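Local coordinates for protein DNA polymerase III, beta subunit (Eubacterium rectale, PDB 3T0P) that probably encircles DNA as a ring-shaped head-to-tail homodimer and tethers DNA polymerases to it, giving them processivity, at residues E32-D37 with I43-N48; I68-K73 with T97-E102; I332-V337 with I350-G355; L339-V342 with P347-I350. All coordinates share one frame; numbering follows the deposited sequence.

Overall arrangement
Contacts 1 and 2 belong to the N-terminal domain of the sliding clamp, contacts 3 and 4 to the C-terminal domain, on opposite sides of the chain's centre; the centres of contacts 2 and 4 lie about 56 Å apart. Contacts 1 and 4 are largely buried antiparallel hairpins held by paired backbone hydrogen bonds. Contact 2 instead brings two different sheets together in the buried core by apolar side chains, and it adjoins contact 1 because strand 66-71 pairs with strand 33-38. Contacts 3 and 4 share Ile350 and the hairpin of strands 336-341 and 348-351: contact 4 is its paired body, while contact 3 runs from a buried aliphatic cluster to a charged surface turn.

Contact 1. Residues E32-D37 with I43-N48; sequences ECILID and IKLMAN. With ACT (acetate ion), chain S.
Leu35 and Met46, a selenomethionine, face each other as a hydrogen-bonded pair in the antiparallel β-hairpin of strands 33-38 and 43-48, part of the N-terminal clamp domain. Leu35 N gives to Met46 O at 2.7 Å, Met46 N returns the bond to Leu35 O at 2.9 Å, and Leu35 CB packs 4.1 Å from Met46 CB. Asp37 and Lys44 repeat this exchange, Asp37 N to Lys44 O at 2.8 Å and Lys44 N to Asp37 O at 2.9 Å. Between these pairs, Ile36 and Leu45 lie side by side on the face covered by helix 8-18, where Leu45 touches Val15 and Val18. On the other face Asp37 is fixed from beyond the hairpin, OD1 by Ser39 and OD2 by Tyr118. At the far end Asn48 ties the strand to neighbouring loops through Ser117 O and Met50 N; with an alanine here, both backbone groups would probably lose their side-chain partner. An acetate, probably from the crystallisation liquor, takes a weak bond from Asn48 ND2, though the same acetate oxygen lies closer to OD1. With CG anti to the carbonyl carbon (chi1 -68°) and chi2 at -174°, Leu45 brings CD2 to 3.6 Å from Ile36 CG1.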
# COMPACT_ATOMS: atom_id res chain seq x y z
N GLU B 32 -3.01 25.56 0.99
CA GLU B 32 -2.44 24.43 1.73
C GLU B 32 -2.97 24.40 3.20
O GLU B 32 -2.52 23.55 3.97
CB GLU B 32 -0.90 24.50 1.72
CG GLU B 32 -0.29 24.04 0.42
N CYS B 33 -3.92 25.32 3.56
CA CYS B 33 -4.48 25.42 4.91
C CYS B 33 -5.92 24.90 5.02
O CYS B 33 -6.67 24.85 4.05
CB CYS B 33 -4.42 26.86 5.42
SG CYS B 33 -2.75 27.53 5.56
N ILE B 34 -6.29 24.58 6.26
CA ILE B 34 -7.63 24.24 6.70
C ILE B 34 -8.11 25.46 7.50
O ILE B 34 -7.40 25.92 8.39
CB ILE B 34 -7.69 22.93 7.54
CG1 ILE B 34 -7.53 21.70 6.64
CG2 ILE B 34 -9.02 22.84 8.35
CD1 ILE B 34 -7.18 20.44 7.38
N LEU B 35 -9.28 25.99 7.17
CA LEU B 35 -9.82 27.07 7.96
C LEU B 35 -10.65 26.53 9.14
O LEU B 35 -11.49 25.65 8.96
CB LEU B 35 -10.71 27.98 7.10
CG LEU B 35 -11.21 29.23 7.79
CD1 LEU B 35 -10.11 30.28 7.87
CD2 LEU B 35 -12.42 29.79 7.08
N ILE B 36 -10.42 27.09 10.33
CA ILE B 36 -11.24 26.82 11.49
C ILE B 36 -12.08 28.08 11.68
O ILE B 36 -11.54 29.14 11.99
CB ILE B 36 -10.48 26.40 12.78
CG1 ILE B 36 -9.47 25.26 12.52
CG2 ILE B 36 -11.48 26.05 13.90
CD1 ILE B 36 -8.49 25.12 13.62
N ASP B 37 -13.39 27.98 11.41
CA ASP B 37 -14.30 29.11 11.61
C ASP B 37 -15.18 28.82 12.81
O ASP B 37 -16.05 27.95 12.76
CB ASP B 37 -15.14 29.38 10.34
CG ASP B 37 -15.94 30.68 10.38
OD1 ASP B 37 -16.34 31.11 11.49
OD2 ASP B 37 -16.18 31.26 9.31
N ILE B 43 -18.61 25.12 15.20
CA ILE B 43 -17.20 24.95 14.84
C ILE B 43 -17.22 24.36 13.46
O ILE B 43 -17.69 23.24 13.25
CB ILE B 43 -16.37 24.12 15.83
CG1 ILE B 43 -16.37 24.77 17.23
CG2 ILE B 43 -14.93 23.91 15.28
CD1 ILE B 43 -15.99 23.82 18.37
N LYS B 44 -16.72 25.13 12.51
CA LYS B 44 -16.72 24.77 11.11
C LYS B 44 -15.29 24.60 10.62
O LYS B 44 -14.48 25.51 10.81
CB LYS B 44 -17.44 25.90 10.33
CG LYS B 44 -18.37 25.47 9.22
CD LYS B 44 -19.44 26.57 8.92
CE LYS B 44 -19.13 27.40 7.69
NZ LYS B 44 -19.89 28.69 7.61
N LEU B 45 -14.98 23.45 10.00
CA LEU B 45 -13.70 23.22 9.33
C LEU B 45 -13.94 23.43 7.87
O LEU B 45 -14.98 23.00 7.38
CB LEU B 45 -13.13 21.83 9.57
CG LEU B 45 -12.64 21.50 10.96
CD1 LEU B 45 -11.97 20.15 10.96
CD2 LEU B 45 -11.71 22.57 11.52
N MSE B 46 -13.00 24.03 7.16
CA MSE B 46 -13.19 24.31 5.74
C MSE B 46 -11.89 24.22 4.96
O MSE B 46 -10.85 24.68 5.43
CB MSE B 46 -13.78 25.72 5.61
CG MSE B 46 -14.38 26.03 4.25
SE MSE B 46 -15.18 27.87 4.17
CE MSE B 46 -16.09 27.92 5.92
N ALA B 47 -11.96 23.63 3.76
CA ALA B 47 -10.88 23.60 2.78
C ALA B 47 -11.46 23.95 1.42
O ALA B 47 -12.58 23.54 1.09
CB ALA B 47 -10.19 22.26 2.76
N ASN B 48 -10.77 24.82 0.69
CA ASN B 48 -11.23 25.27 -0.62
C ASN B 48 -10.07 25.42 -1.58
O ASN B 48 -9.13 26.14 -1.28
CB ASN B 48 -11.99 26.59 -0.49
CG ASN B 48 -12.68 27.02 -1.75
OD1 ASN B 48 -12.87 26.24 -2.68
ND2 ASN B 48 -13.07 28.27 -1.80
C ACT S . -15.94 26.47 -4.46
O ACT S . -15.21 27.43 -4.16
OXT ACT S . -15.89 25.51 -3.76
CH3 ACT S . -16.90 26.49 -5.61

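Contact 2. Residues I68-K73 with T97-E102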
# COMPACT_ATOMS: atom_id res chain seq x y z
N ILE B 68 -9.07 31.04 12.30
CA ILE B 68 -7.65 30.81 12.01
C ILE B 68 -7.54 29.82 10.83
O ILE B 68 -8.41 28.97 10.68
CB ILE B 68 -6.85 30.30 13.27
CG1 ILE B 68 -5.33 30.48 13.10
CG2 ILE B 68 -7.16 28.84 13.66
CD1 ILE B 68 -4.81 31.74 13.65
N ALA B 69 -6.47 29.94 10.04
CA ALA B 69 -6.08 29.00 8.98
C ALA B 69 -4.82 28.31 9.43
O ALA B 69 -3.88 28.97 9.85
CB ALA B 69 -5.85 29.71 7.65
N LEU B 70 -4.80 26.99 9.41
CA LEU B 70 -3.65 26.19 9.83
C LEU B 70 -3.22 25.33 8.69
O LEU B 70 -4.08 24.87 7.93
CB LEU B 70 -3.99 25.32 11.05
CG LEU B 70 -4.41 26.04 12.33
CD1 LEU B 70 -4.80 25.03 13.42
CD2 LEU B 70 -3.32 26.96 12.82
N ASP B 71 -1.90 25.07 8.56
CA ASP B 71 -1.37 24.19 7.53
C ASP B 71 -2.09 22.85 7.64
O ASP B 71 -2.08 22.27 8.72
CB ASP B 71 0.16 24.01 7.68
CG ASP B 71 0.72 23.09 6.60
OD1 ASP B 71 0.87 23.55 5.45
OD2 ASP B 71 0.88 21.88 6.87
N ALA B 72 -2.74 22.41 6.57
CA ALA B 72 -3.52 21.18 6.57
C ALA B 72 -2.69 19.95 6.96
O ALA B 72 -3.18 19.14 7.75
CB ALA B 72 -4.16 20.97 5.21
N LYS B 73 -1.45 19.82 6.45
CA LYS B 73 -0.60 18.67 6.74
C LYS B 73 -0.20 18.64 8.21
O LYS B 73 -0.45 17.63 8.87
CB LYS B 73 0.65 18.64 5.85
CG LYS B 73 0.39 18.01 4.48
CD LYS B 73 1.67 17.61 3.76
N THR B 97 -0.53 29.66 17.54
CA THR B 97 -1.54 28.69 17.89
C THR B 97 -0.97 27.63 18.82
O THR B 97 0.08 27.03 18.55
CB THR B 97 -2.12 28.07 16.59
OG1 THR B 97 -2.60 29.13 15.76
CG2 THR B 97 -3.28 27.09 16.85
N VAL B 98 -1.71 27.37 19.91
CA VAL B 98 -1.41 26.31 20.87
C VAL B 98 -2.50 25.25 20.75
O VAL B 98 -3.69 25.56 20.84
CB VAL B 98 -1.27 26.80 22.33
CG1 VAL B 98 -0.60 25.72 23.18
CG2 VAL B 98 -0.49 28.11 22.41
N ILE B 99 -2.09 24.02 20.51
CA ILE B 99 -2.96 22.86 20.43
C ILE B 99 -2.54 21.99 21.60
O ILE B 99 -1.36 21.60 21.67
CB ILE B 99 -2.88 22.14 19.06
CG1 ILE B 99 -3.16 23.12 17.89
CG2 ILE B 99 -3.85 20.97 19.06
CD1 ILE B 99 -2.90 22.56 16.45
N SER B 100 -3.45 21.76 22.54
CA SER B 100 -3.10 21.01 23.74
C SER B 100 -4.10 19.89 24.02
O SER B 100 -5.26 19.97 23.65
CB SER B 100 -2.95 21.95 24.94
OG SER B 100 -4.20 22.39 25.41
N CYS B 101 -3.59 18.80 24.58
CA CYS B 101 -4.38 17.60 24.86
C CYS B 101 -3.66 16.82 25.92
O CYS B 101 -2.50 16.47 25.70
CB CYS B 101 -4.56 16.77 23.59
SG CYS B 101 -5.59 15.32 23.80
N GLU B 102 -4.33 16.52 27.05
CA GLU B 102 -3.78 15.80 28.20
C GLU B 102 -2.56 16.58 28.68
O GLU B 102 -2.71 17.77 28.96
CB GLU B 102 -3.45 14.31 27.89
CG GLU B 102 -4.70 13.47 27.62
CD GLU B 102 -4.55 11.96 27.49
OE1 GLU B 102 -3.43 11.43 27.71
OE2 GLU B 102 -5.56 11.31 27.12
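Leu70 and Thr97 point at each other across the core of the N-terminal domain, their side chains meeting tip to tip between two separate β-sheets. The CD2 methyl of Leu70 ends 3.7 Å from Thr97 OG1 and 4.0 Å from Thr97 CG2, so it lies against both branches of the threonine. Those branches are set by a chi1 of -56°, which turns CG2 anti to the backbone N and OG1 anti to the carbonyl carbon. The hydroxyl is not left to the hydrocarbon alone, since OG1 is hydrogen-bonded to Phe95 O, two residues earlier in the chain. Ile68 comes to the same hydroxyl differently: it slides past Thr97 in the opposite direction, with CD1 4.0 Å from OG1. The other branch of Leu70 looks further along the strand, where its CD1 makes a looser apolar contact, 4.3 Å, with Ile99 CD1. Alternate residues of each strand thus supply the packing surface.

The axes of the two short strand segments come no closer than 10.5 Å and cross at 70°, a gap that side chains bridge without backbone pairing. Strand 66-71 is the outermost strand of its sheet within this chain, beside strand 33-38, with Ile36 against both Ile68 and Leu70, and runs into helix 72-81, which Asp71 N-caps through Ile74 N. Strand 96-101 belongs to the other sheet, between strands 86-91 and 104-109.

Contact 3. Residues I332-V337 with I350-G355. With EDO (1,2-ethanediol), chain V.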
# COMPACT_ATOMS: atom_id res chain seq x y z
N ILE B 332 -18.58 -4.33 -13.62
CA ILE B 332 -19.81 -5.01 -14.00
C ILE B 332 -19.98 -6.19 -13.06
O ILE B 332 -19.11 -7.06 -12.99
CB ILE B 332 -19.84 -5.43 -15.51
CG1 ILE B 332 -19.85 -4.18 -16.41
CG2 ILE B 332 -21.03 -6.34 -15.80
CD1 ILE B 332 -19.51 -4.47 -17.92
N ASP B 333 -21.10 -6.19 -12.31
CA ASP B 333 -21.38 -7.21 -11.30
C ASP B 333 -22.03 -8.45 -11.85
O ASP B 333 -21.90 -9.52 -11.26
CB ASP B 333 -22.27 -6.61 -10.20
CG ASP B 333 -21.58 -5.50 -9.40
OD1 ASP B 333 -20.33 -5.55 -9.24
OD2 ASP B 333 -22.30 -4.56 -8.96
N GLU B 334 -22.71 -8.31 -12.99
CA GLU B 334 -23.42 -9.38 -13.69
C GLU B 334 -22.53 -10.60 -13.99
O GLU B 334 -21.34 -10.44 -14.26
CB GLU B 334 -24.02 -8.82 -14.98
CG GLU B 334 -25.33 -8.06 -14.76
CD GLU B 334 -25.31 -6.66 -14.18
OE1 GLU B 334 -24.21 -6.09 -14.00
OE2 GLU B 334 -26.41 -6.12 -13.92
N GLU B 335 -23.10 -11.81 -13.91
CA GLU B 335 -22.39 -13.07 -14.17
C GLU B 335 -22.02 -13.20 -15.67
O GLU B 335 -20.96 -13.73 -16.01
CB GLU B 335 -23.20 -14.29 -13.70
CG GLU B 335 -22.31 -15.49 -13.44
CD GLU B 335 -23.03 -16.77 -13.07
N GLU B 336 -22.90 -12.69 -16.53
CA GLU B 336 -22.73 -12.74 -17.98
C GLU B 336 -22.94 -11.37 -18.58
O GLU B 336 -23.61 -10.53 -18.00
CB GLU B 336 -23.67 -13.76 -18.61
CG GLU B 336 -23.19 -15.19 -18.44
CD GLU B 336 -24.02 -16.26 -19.11
OE1 GLU B 336 -25.27 -16.21 -19.01
OE2 GLU B 336 -23.42 -17.17 -19.73
N VAL B 337 -22.29 -11.13 -19.71
CA VAL B 337 -22.41 -9.86 -20.43
C VAL B 337 -22.74 -10.14 -21.89
O VAL B 337 -22.43 -11.22 -22.40
CB VAL B 337 -21.17 -8.95 -20.30
CG1 VAL B 337 -21.11 -8.28 -18.92
CG2 VAL B 337 -19.87 -9.69 -20.62
N ILE B 350 -20.94 -3.13 -24.56
CA ILE B 350 -21.21 -4.03 -23.46
C ILE B 350 -22.52 -3.52 -22.87
O ILE B 350 -22.57 -2.38 -22.39
CB ILE B 350 -20.10 -4.18 -22.40
CG1 ILE B 350 -18.69 -4.28 -23.03
CG2 ILE B 350 -20.42 -5.37 -21.48
CD1 ILE B 350 -17.50 -4.32 -21.95
N LYS B 351 -23.60 -4.30 -23.03
CA LYS B 351 -24.92 -3.93 -22.53
C LYS B 351 -25.48 -5.01 -21.65
O LYS B 351 -25.02 -6.16 -21.68
CB LYS B 351 -25.90 -3.65 -23.68
CG LYS B 351 -25.64 -2.37 -24.43
CD LYS B 351 -26.85 -1.99 -25.29
CE LYS B 351 -26.61 -0.75 -26.12
NZ LYS B 351 -27.87 -0.20 -26.70
N ASP B 352 -26.46 -4.65 -20.85
CA ASP B 352 -27.16 -5.60 -19.98
C ASP B 352 -28.62 -5.67 -20.40
O ASP B 352 -29.13 -4.76 -21.08
CB ASP B 352 -27.02 -5.21 -18.50
CG ASP B 352 -27.82 -3.99 -18.10
OD1 ASP B 352 -27.65 -2.92 -18.74
OD2 ASP B 352 -28.64 -4.10 -17.16
N ASP B 353 -29.30 -6.72 -19.93
CA ASP B 353 -30.71 -6.97 -20.20
C ASP B 353 -31.63 -5.97 -19.49
O ASP B 353 -32.70 -5.67 -20.02
CB ASP B 353 -31.05 -8.40 -19.76
N GLU B 354 -31.22 -5.45 -18.31
CA GLU B 354 -32.06 -4.57 -17.50
C GLU B 354 -31.92 -3.05 -17.81
O GLU B 354 -32.59 -2.25 -17.16
CB GLU B 354 -31.79 -4.82 -16.01
CG GLU B 354 -31.96 -6.26 -15.56
CD GLU B 354 -33.33 -6.86 -15.80
OE1 GLU B 354 -34.35 -6.21 -15.46
OE2 GLU B 354 -33.40 -7.99 -16.35
N GLY B 355 -31.09 -2.68 -18.80
CA GLY B 355 -30.87 -1.29 -19.19
C GLY B 355 -30.14 -0.43 -18.16
O GLY B 355 -30.27 0.80 -18.16
C1 EDO V . -27.62 -3.32 -29.03
O1 EDO V . -26.97 -2.06 -29.29
C2 EDO V . -28.87 -3.13 -28.17
O2 EDO V . -29.45 -4.40 -27.82
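Ile350 carries the apolar half of this contact with one methyl, CG2, which touches both Ile332 and Val337. Ile332 CD1 comes to 3.8 Å from it, and Val337 CB lies at 3.8 Å as well. Both partners cross the isoleucine obliquely. The Ile350 chi1 of -42° holds CG2 anti to the backbone N, on the side where the two residues of 332-337 converge. All three side chains are buried.

The charged groups lie toward the surface. Glu334 OE2 and Asp352 OD2 approach to 4.4 Å, an approach of like charges that is likely to be mildly unfavourable. Backbone donors probably offset it on the aspartate: OD1 accepts from Phe357 N and OD2 from Lys356 N, with a weak further bond from Glu354 N at 3.1 Å. The carboxylate thereby braces the turn between strands 348-351 and 357-361.

Lys351 points away from 332-337 and runs extended to a weak bond between NZ and O1 of an ethanediol molecule, 3.3 Å long, while its CB packs 3.8 Å from Tyr340 CE1. Putting a glycine here would remove that methylene and the amino group, and is likely to leave the ring of Tyr340 less covered.

Within the C-terminal domain, 332-337 takes in part of the loop after helix 322-329 and the start of strand 336-341. Lys261 NZ ties this loop down by binding Ile332 O and Glu334 O; helix 322-329 covers Ile350 through Phe325 and Ala328, and strand 357-361 touches Ile332 through Phe357 and Tyr359.

Contact 4. Residues L339-V342 with P347-I350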
# COMPACT_ATOMS: atom_id res chain seq x y z
N LEU B 339 -22.07 -8.65 -25.67
CA LEU B 339 -21.21 -7.81 -26.50
C LEU B 339 -21.91 -7.65 -27.86
O LEU B 339 -22.38 -8.64 -28.39
CB LEU B 339 -19.80 -8.38 -26.65
CG LEU B 339 -19.09 -8.87 -25.36
CD1 LEU B 339 -17.82 -9.62 -25.69
CD2 LEU B 339 -18.80 -7.73 -24.39
N TYR B 340 -22.03 -6.41 -28.37
CA TYR B 340 -22.68 -6.13 -29.65
C TYR B 340 -21.68 -5.48 -30.57
O TYR B 340 -21.04 -4.49 -30.20
CB TYR B 340 -23.91 -5.19 -29.48
CG TYR B 340 -25.01 -5.79 -28.63
CD1 TYR B 340 -25.00 -5.65 -27.24
CD2 TYR B 340 -26.00 -6.56 -29.20
CE1 TYR B 340 -25.99 -6.22 -26.46
CE2 TYR B 340 -27.01 -7.13 -28.43
CZ TYR B 340 -27.00 -6.95 -27.06
OH TYR B 340 -28.00 -7.52 -26.30
N MSE B 341 -21.55 -6.02 -31.79
CA MSE B 341 -20.60 -5.49 -32.76
C MSE B 341 -21.21 -5.36 -34.10
O MSE B 341 -22.08 -6.15 -34.44
CB MSE B 341 -19.36 -6.42 -32.87
CG MSE B 341 -18.32 -6.16 -31.82
SE MSE B 341 -17.61 -7.79 -31.02
CE MSE B 341 -19.37 -8.56 -30.36
N VAL B 342 -20.67 -4.46 -34.93
CA VAL B 342 -21.07 -4.35 -36.33
C VAL B 342 -19.94 -4.90 -37.18
O VAL B 342 -20.14 -5.86 -37.93
CB VAL B 342 -21.47 -2.93 -36.78
CG1 VAL B 342 -21.80 -2.91 -38.28
CG2 VAL B 342 -22.65 -2.41 -35.98
N PRO B 347 -17.71 0.66 -33.15
CA PRO B 347 -17.65 0.44 -31.69
C PRO B 347 -18.21 -0.91 -31.22
O PRO B 347 -19.04 -1.51 -31.89
CB PRO B 347 -18.52 1.57 -31.14
CG PRO B 347 -18.58 2.59 -32.19
CD PRO B 347 -18.54 1.84 -33.47
N CYS B 348 -17.72 -1.39 -30.08
CA CYS B 348 -18.25 -2.57 -29.43
C CYS B 348 -19.06 -2.08 -28.23
O CYS B 348 -18.61 -1.16 -27.53
CB CYS B 348 -17.15 -3.55 -29.02
SG CYS B 348 -17.73 -4.92 -27.97
N PHE B 349 -20.23 -2.67 -27.98
CA PHE B 349 -21.04 -2.28 -26.82
C PHE B 349 -21.18 -3.42 -25.83
O PHE B 349 -21.51 -4.53 -26.23
CB PHE B 349 -22.45 -1.82 -27.23
CG PHE B 349 -22.53 -0.65 -28.16
CD1 PHE B 349 -22.45 -0.82 -29.54
CD2 PHE B 349 -22.81 0.63 -27.68
CE1 PHE B 349 -22.56 0.27 -30.41
CE2 PHE B 349 -22.95 1.72 -28.55
CZ PHE B 349 -22.82 1.53 -29.91
N ILE B 350 -20.94 -3.13 -24.56
CA ILE B 350 -21.21 -4.03 -23.46
C ILE B 350 -22.52 -3.52 -22.87
O ILE B 350 -22.57 -2.38 -22.39
CB ILE B 350 -20.10 -4.18 -22.40
CG1 ILE B 350 -18.69 -4.28 -23.03
CG2 ILE B 350 -20.42 -5.37 -21.48
CD1 ILE B 350 -17.50 -4.32 -21.95
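Tyr340 and Phe349 exchange both of their backbone hydrogen bonds, forming the hydrogen-bonded pair of the antiparallel hairpin of strands 336-341 and 348-351 in the C-terminal clamp domain. Tyr340 N gives to Phe349 O at 2.9 Å, and Phe349 N gives to Tyr340 O at 3.0 Å with the straighter N-H...O angle, 165°. Each oxygen also takes a CA-H...O contact: Leu339 CA lies 3.3 Å from Phe349 O, and Cys348 CA 3.5 Å from Tyr340 O. The ring edges lie beside the same oxygens: Tyr340 O is in the plane of the Phe349 ring, 4.0 Å from its CD1, and Phe349 O is similarly placed near the edge of the Tyr340 ring.

The backbone groups that face outward find partners in the flanking strands. Leu339 bonds with Val257 and Met341 with Thr255 on one flank, Cys348 with Ile361 and Ile350 with Tyr359 on the other.

Side chains on the face opposite the rings are hydrocarbon apart from the Cys348 sulfur and the selenium of Met341, a selenomethionine. With CG anti to the carbonyl carbon (chi1 -47°), Leu339 lies alongside Ile350 and brings CD2 to 3.7 Å from Ile350 CG1. Met341 sets its CG 4.0 Å from Cys348 CB, and these two residues also touch strand 316-320. On the side of the sheet that carries Tyr340 and Phe349, the Tyr340 and Tyr253 rings meet edge-to-face.

Polar pairing is therefore supplied by the main chain, and the side chains that meet across the hairpin add hydrocarbon packing on both faces, with sulfur and selenium on the Leu339/Ile350 face alone.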